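Local structure of cell division control protein 13 (Saccharomyces cerevisiae, 4HCE) at residues 35-39 / 40-44; 74-78 / 79-83. The protein acts in telomere maintenance, dimerizing through its OB2 domain, a step required for productive binding of its partner Stn1. One frame throughout, in Å; residues are numbered along the deposited sequence.

In the fold
Contact 1 comes first along the chain, where the loop after strand 16-27 runs into strand 42-47; contact 2 follows later, at the end of helix 72-79. Their centres lie about 12 Å apart, and strand 65-69, which pairs with strand 42-47, leads into that helix. The two sites share one patch of apolar core: Ile75 CD1 lies 3.7 Å from Phe37 CG and 3.8 Å from Leu42 CB, while Leu42 CD2 reaches Phe79 CE2 at 4.1 Å. Helix and sheet of the OB fold are thereby packed together. Contact 1 also carries the disulfide to the second subunit, whereas no other chain of the assembly touches contact 2.

Contact 1. Residues 35-39 / 40-44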
loop_
_atom_site.group_PDB
_atom_site.type_symbol
_atom_site.label_atom_id
_atom_site.label_comp_id
_atom_site.label_asym_id
_atom_site.label_seq_id
_atom_site.Cartn_x
_atom_site.Cartn_y
_atom_site.Cartn_z
ATOM N N ASN B 35 -16.085 2.672 9.365
ATOM C CA ASN B 35 -16.645 1.705 8.402
ATOM C C ASN B 35 -15.842 1.581 7.110
ATOM O O ASN B 35 -15.904 0.555 6.440
ATOM C CB ASN B 35 -18.104 2.031 8.068
ATOM C CG ASN B 35 -19.009 1.982 9.285
ATOM O OD1 ASN B 35 -18.828 1.160 10.190
ATOM N ND2 ASN B 35 -19.994 2.882 9.318
ATOM N N GLU B 36 -15.088 2.632 6.780
ATOM C CA GLU B 36 -14.199 2.656 5.616
ATOM C C GLU B 36 -13.152 1.558 5.663
ATOM O O GLU B 36 -12.592 1.198 4.627
ATOM C CB GLU B 36 -13.452 3.989 5.551
ATOM C CG GLU B 36 -14.267 5.195 6.003
ATOM C CD GLU B 36 -15.028 5.841 4.874
ATOM O OE1 GLU B 36 -14.406 6.072 3.825
ATOM O OE2 GLU B 36 -16.231 6.119 5.034
ATOM N N PHE B 37 -12.886 1.048 6.868
ATOM C CA PHE B 37 -11.811 0.095 7.097
ATOM C C PHE B 37 -12.261 -1.346 7.312
ATOM O O PHE B 37 -11.540 -2.145 7.923
ATOM C CB PHE B 37 -10.879 0.609 8.219
ATOM C CG PHE B 37 -10.353 1.987 7.938
ATOM C CD1 PHE B 37 -9.350 2.179 6.977
ATOM C CD2 PHE B 37 -10.918 3.099 8.548
ATOM C CE1 PHE B 37 -8.900 3.457 6.668
ATOM C CE2 PHE B 37 -10.472 4.372 8.241
ATOM C CZ PHE B 37 -9.463 4.557 7.300
ATOM N N LYS B 38 -13.441 -1.688 6.797
ATOM C CA LYS B 38 -13.829 -3.098 6.775
ATOM C C LYS B 38 -12.904 -3.884 5.838
ATOM O O LYS B 38 -12.335 -4.902 6.248
ATOM C CB LYS B 38 -15.294 -3.300 6.375
ATOM C CG LYS B 38 -15.768 -4.738 6.579
ATOM C CD LYS B 38 -17.236 -4.911 6.229
ATOM C CE LYS B 38 -17.669 -6.360 6.379
ATOM N NZ LYS B 38 -18.912 -6.609 5.599
ATOM N N TYR B 39 -12.751 -3.380 4.609
ATOM C CA TYR B 39 -11.925 -4.010 3.561
ATOM C C TYR B 39 -10.590 -3.281 3.360
ATOM O O TYR B 39 -9.530 -3.911 3.213
ATOM C CB TYR B 39 -12.682 -4.041 2.220
ATOM C CG TYR B 39 -14.027 -4.733 2.275
ATOM C CD1 TYR B 39 -14.123 -6.132 2.277
ATOM C CD2 TYR B 39 -15.209 -3.992 2.323
ATOM C CE1 TYR B 39 -15.359 -6.769 2.318
ATOM C CE2 TYR B 39 -16.445 -4.621 2.372
ATOM C CZ TYR B 39 -16.514 -6.005 2.366
ATOM O OH TYR B 39 -17.746 -6.615 2.410
ATOM N N CYS B 40 -10.672 -1.950 3.353
ATOM C CA CYS B 40 -9.526 -1.077 3.242
ATOM C C CYS B 40 -8.691 -1.032 4.521
ATOM O O CYS B 40 -9.220 -1.201 5.621
ATOM C CB CYS B 40 -9.999 0.333 2.941
ATOM S SG CYS B 40 -8.732 1.259 2.073
ATOM N N THR B 41 -7.395 -0.762 4.359
ATOM C CA THR B 41 -6.458 -0.676 5.481
ATOM C C THR B 41 -5.900 0.750 5.667
ATOM O O THR B 41 -5.621 1.452 4.700
ATOM C CB THR B 41 -5.337 -1.722 5.316
ATOM O OG1 THR B 41 -5.932 -3.025 5.369
ATOM C CG2 THR B 41 -4.295 -1.615 6.412
ATOM N N LEU B 42 -5.791 1.176 6.918
ATOM C CA LEU B 42 -5.190 2.451 7.231
ATOM C C LEU B 42 -3.677 2.280 7.279
ATOM O O LEU B 42 -3.158 1.404 7.988
ATOM C CB LEU B 42 -5.741 3.006 8.547
ATOM C CG LEU B 42 -5.152 4.323 9.069
ATOM C CD1 LEU B 42 -5.505 5.494 8.151
ATOM C CD2 LEU B 42 -5.663 4.561 10.483
ATOM N N LYS B 43 -2.993 3.106 6.499
ATOM C CA LYS B 43 -1.537 3.116 6.411
ATOM C C LYS B 43 -1.006 4.494 6.781
ATOM O O LYS B 43 -1.607 5.527 6.413
ATOM C CB LYS B 43 -1.075 2.758 4.994
ATOM C CG LYS B 43 -1.432 1.335 4.582
ATOM C CD LYS B 43 -1.487 1.193 3.071
ATOM C CE LYS B 43 -2.660 0.323 2.640
ATOM N NZ LYS B 43 -2.277 -1.049 2.164
ATOM N N LEU B 44 0.097 4.510 7.531
ATOM C CA LEU B 44 0.783 5.773 7.849
ATOM C C LEU B 44 2.154 5.815 7.206
ATOM O O LEU B 44 2.799 4.775 7.060
ATOM C CB LEU B 44 0.906 5.969 9.355
ATOM C CG LEU B 44 -0.389 5.836 10.164
ATOM C CD1 LEU B 44 -0.030 6.006 11.635
ATOM C CD2 LEU B 44 -1.453 6.838 9.754
HETATM O O HOH W 1 -6.760 -4.328 3.018
#
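Phe37 lays its ring against Leu42, five residues on, with CE1 of the phenyl group 3.7 Å from Leu42 CB and CZ 4.2 Å from Leu42 CD1. The two side chains meet at an oblique angle. With CG anti to its own carbonyl carbon (chi1 -55°), Phe37 swings the ring across to Leu42, and the carbonyl of Cys40 then sits at the ring edge, close to its plane, with its oxygen 3.6 Å from Phe37 CD1. The same Cys40 O receives a close CA-H...O contact from Phe37 CA at 3.3 Å. On one face the ring carries Glu36 CB, and the ring of Phe31 meets it edge-to-face. This segment leads from a 3-10 turn into strand 42-47 of the OB fold, whose backbone pairs at Leu42 with Ile69, and the phenyl group also rests on Arg72 and Ile75 of helix 72-79. An alanine in place of Phe37 would probably leave a gap beside Leu42 and Ile75 and deprive Phe31 of its aromatic partner. Cys40 turns otherwise: CB packs 3.2 Å from Glu36 O, while SG, anti to the backbone N (chi1 -154°), forms a disulfide with Cys40 of the second subunit. Tyr39 and Glu36 pack reciprocally on Glu36 and Tyr39 of that subunit. A water molecule spans the turn, donating to Tyr39 O at 2.8 Å and hydrogen-bonding Thr41 OG1 at the same distance.

Contact 2. Residues 74-78 / 79-83; sequences RICEL and FGVLN
Leu78 sets its CB over one face of the Phe79 ring, a CH-pi contact 4.1 Å from the ring centroid and 14° off the normal, at the last turn of the helix. Ile75, one turn back, approaches obliquely: its CG2 methyl, placed beside its own carbonyl carbon and so next to the ring, lies 4.1 Å from Phe79 CD2. On this packed side the peptide N of Phe79 also bonds Ile75 O at 2.9 Å, and the ring extends to Ile89 and Ile92 of helix 86-92, joining the two helices that lie between strands 65-69 and 101-110 of the OB fold. Gly80 then ends the helix with positive phi, and its N hydrogen-bonds Cys76 O (2.5 Å, a doubtfully short distance). A CB at this position would run into the preceding carbonyl oxygen and into Asn83 ND2. The amide of Asn83 instead closes the turn, donating from ND2 to Phe79 O at 2.7 Å along a fairly straight path (161° at the hydrogen), in the plane of both groups, so that the end of the 3-10 segment 81-83 is tied back to the last residue of the helix. The other side of the contact is looser and reaches solvent. There the partly exposed Cys76 SG rests against the side of the exposed Val81, nearest at CB (3.7 Å). Glu77 likewise faces outward, and its OE1 is met by Arg74 NH1 in a 2.7 Å salt bridge from above the carboxylate plane (54° out of it), while Arg74 NH2 hydrogen-bonds the backbone oxygen of Leu125.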
loop_
_atom_site.group_PDB
_atom_site.type_symbol
_atom_site.label_atom_id
_atom_site.label_comp_id
_atom_site.label_asym_id
_atom_site.label_seq_id
_atom_site.Cartn_x
_atom_site.Cartn_y
_atom_site.Cartn_z
ATOM N N ARG B 74 -8.020 -2.053 16.295
ATOM C CA ARG B 74 -6.759 -1.406 16.597
ATOM C C ARG B 74 -6.787 0.096 16.269
ATOM O O ARG B 74 -6.239 0.903 17.004
ATOM C CB ARG B 74 -5.608 -2.130 15.886
ATOM C CG ARG B 74 -4.246 -1.499 16.088
ATOM C CD ARG B 74 -3.853 -1.493 17.560
ATOM N NE ARG B 74 -2.433 -1.196 17.682
ATOM C CZ ARG B 74 -1.818 -0.876 18.809
ATOM N NH1 ARG B 74 -2.510 -0.782 19.938
ATOM N NH2 ARG B 74 -0.518 -0.628 18.795
ATOM N N ILE B 75 -7.447 0.466 15.173
ATOM C CA ILE B 75 -7.643 1.877 14.829
ATOM C C ILE B 75 -8.387 2.604 15.951
ATOM O O ILE B 75 -8.001 3.706 16.343
ATOM C CB ILE B 75 -8.410 2.021 13.496
ATOM C CG1 ILE B 75 -7.539 1.542 12.321
ATOM C CG2 ILE B 75 -8.918 3.452 13.265
ATOM C CD1 ILE B 75 -8.286 1.482 10.998
ATOM N N CYS B 76 -9.444 1.977 16.458
ATOM C CA CYS B 76 -10.263 2.547 17.527
ATOM C C CYS B 76 -9.495 2.716 18.828
ATOM O O CYS B 76 -9.560 3.769 19.462
ATOM C CB CYS B 76 -11.533 1.714 17.746
ATOM S SG CYS B 76 -12.696 1.994 16.398
ATOM N N GLU B 77 -8.761 1.676 19.201
ATOM C CA GLU B 77 -7.955 1.679 20.419
ATOM C C GLU B 77 -7.020 2.885 20.462
ATOM O O GLU B 77 -6.887 3.541 21.508
ATOM C CB GLU B 77 -7.140 0.386 20.503
ATOM C CG GLU B 77 -6.195 0.297 21.692
ATOM C CD GLU B 77 -5.506 -1.062 21.784
ATOM O OE1 GLU B 77 -4.927 -1.541 20.783
ATOM O OE2 GLU B 77 -5.542 -1.671 22.865
ATOM N N LEU B 78 -6.387 3.161 19.319
ATOM C CA LEU B 78 -5.384 4.207 19.201
ATOM C C LEU B 78 -6.034 5.582 19.108
ATOM O O LEU B 78 -5.611 6.530 19.787
ATOM C CB LEU B 78 -4.478 3.952 17.964
ATOM C CG LEU B 78 -3.534 2.748 18.026
ATOM C CD1 LEU B 78 -2.923 2.442 16.664
ATOM C CD2 LEU B 78 -2.432 2.962 19.069
ATOM N N PHE B 79 -7.058 5.680 18.267
ATOM C CA PHE B 79 -7.605 6.975 17.864
ATOM C C PHE B 79 -9.005 7.233 18.383
ATOM O O PHE B 79 -9.444 8.372 18.417
ATOM C CB PHE B 79 -7.609 7.104 16.328
ATOM C CG PHE B 79 -6.249 6.963 15.696
ATOM C CD1 PHE B 79 -5.241 7.898 15.957
ATOM C CD2 PHE B 79 -5.979 5.903 14.835
ATOM C CE1 PHE B 79 -3.982 7.768 15.379
ATOM C CE2 PHE B 79 -4.724 5.757 14.258
ATOM C CZ PHE B 79 -3.726 6.690 14.527
ATOM N N GLY B 80 -9.715 6.174 18.770
ATOM C CA GLY B 80 -11.091 6.313 19.216
ATOM C C GLY B 80 -12.023 6.278 18.034
ATOM O O GLY B 80 -11.733 6.886 17.006
ATOM N N VAL B 81 -13.150 5.580 18.193
ATOM C CA VAL B 81 -14.163 5.461 17.141
ATOM C C VAL B 81 -14.753 6.840 16.831
ATOM O O VAL B 81 -15.076 7.131 15.680
ATOM C CB VAL B 81 -15.261 4.387 17.483
ATOM C CG1 VAL B 81 -16.191 4.840 18.615
ATOM C CG2 VAL B 81 -16.056 3.983 16.239
ATOM N N LEU B 82 -14.853 7.686 17.859
ATOM C CA LEU B 82 -15.412 9.042 17.740
ATOM C C LEU B 82 -14.528 10.004 16.941
ATOM O O LEU B 82 -14.985 11.066 16.539
ATOM C CB LEU B 82 -15.711 9.635 19.132
ATOM C CG LEU B 82 -16.683 8.839 20.026
ATOM C CD1 LEU B 82 -16.721 9.371 21.462
ATOM C CD2 LEU B 82 -18.077 8.854 19.429
ATOM N N ASN B 83 -13.266 9.630 16.729
ATOM C CA ASN B 83 -12.286 10.477 16.013
ATOM C C ASN B 83 -11.857 9.942 14.650
ATOM O O ASN B 83 -10.972 10.507 14.001
ATOM C CB ASN B 83 -11.064 10.691 16.902
ATOM C CG ASN B 83 -11.456 11.150 18.303
ATOM O OD1 ASN B 83 -12.098 12.194 18.457
ATOM N ND2 ASN B 83 -11.117 10.354 19.321
#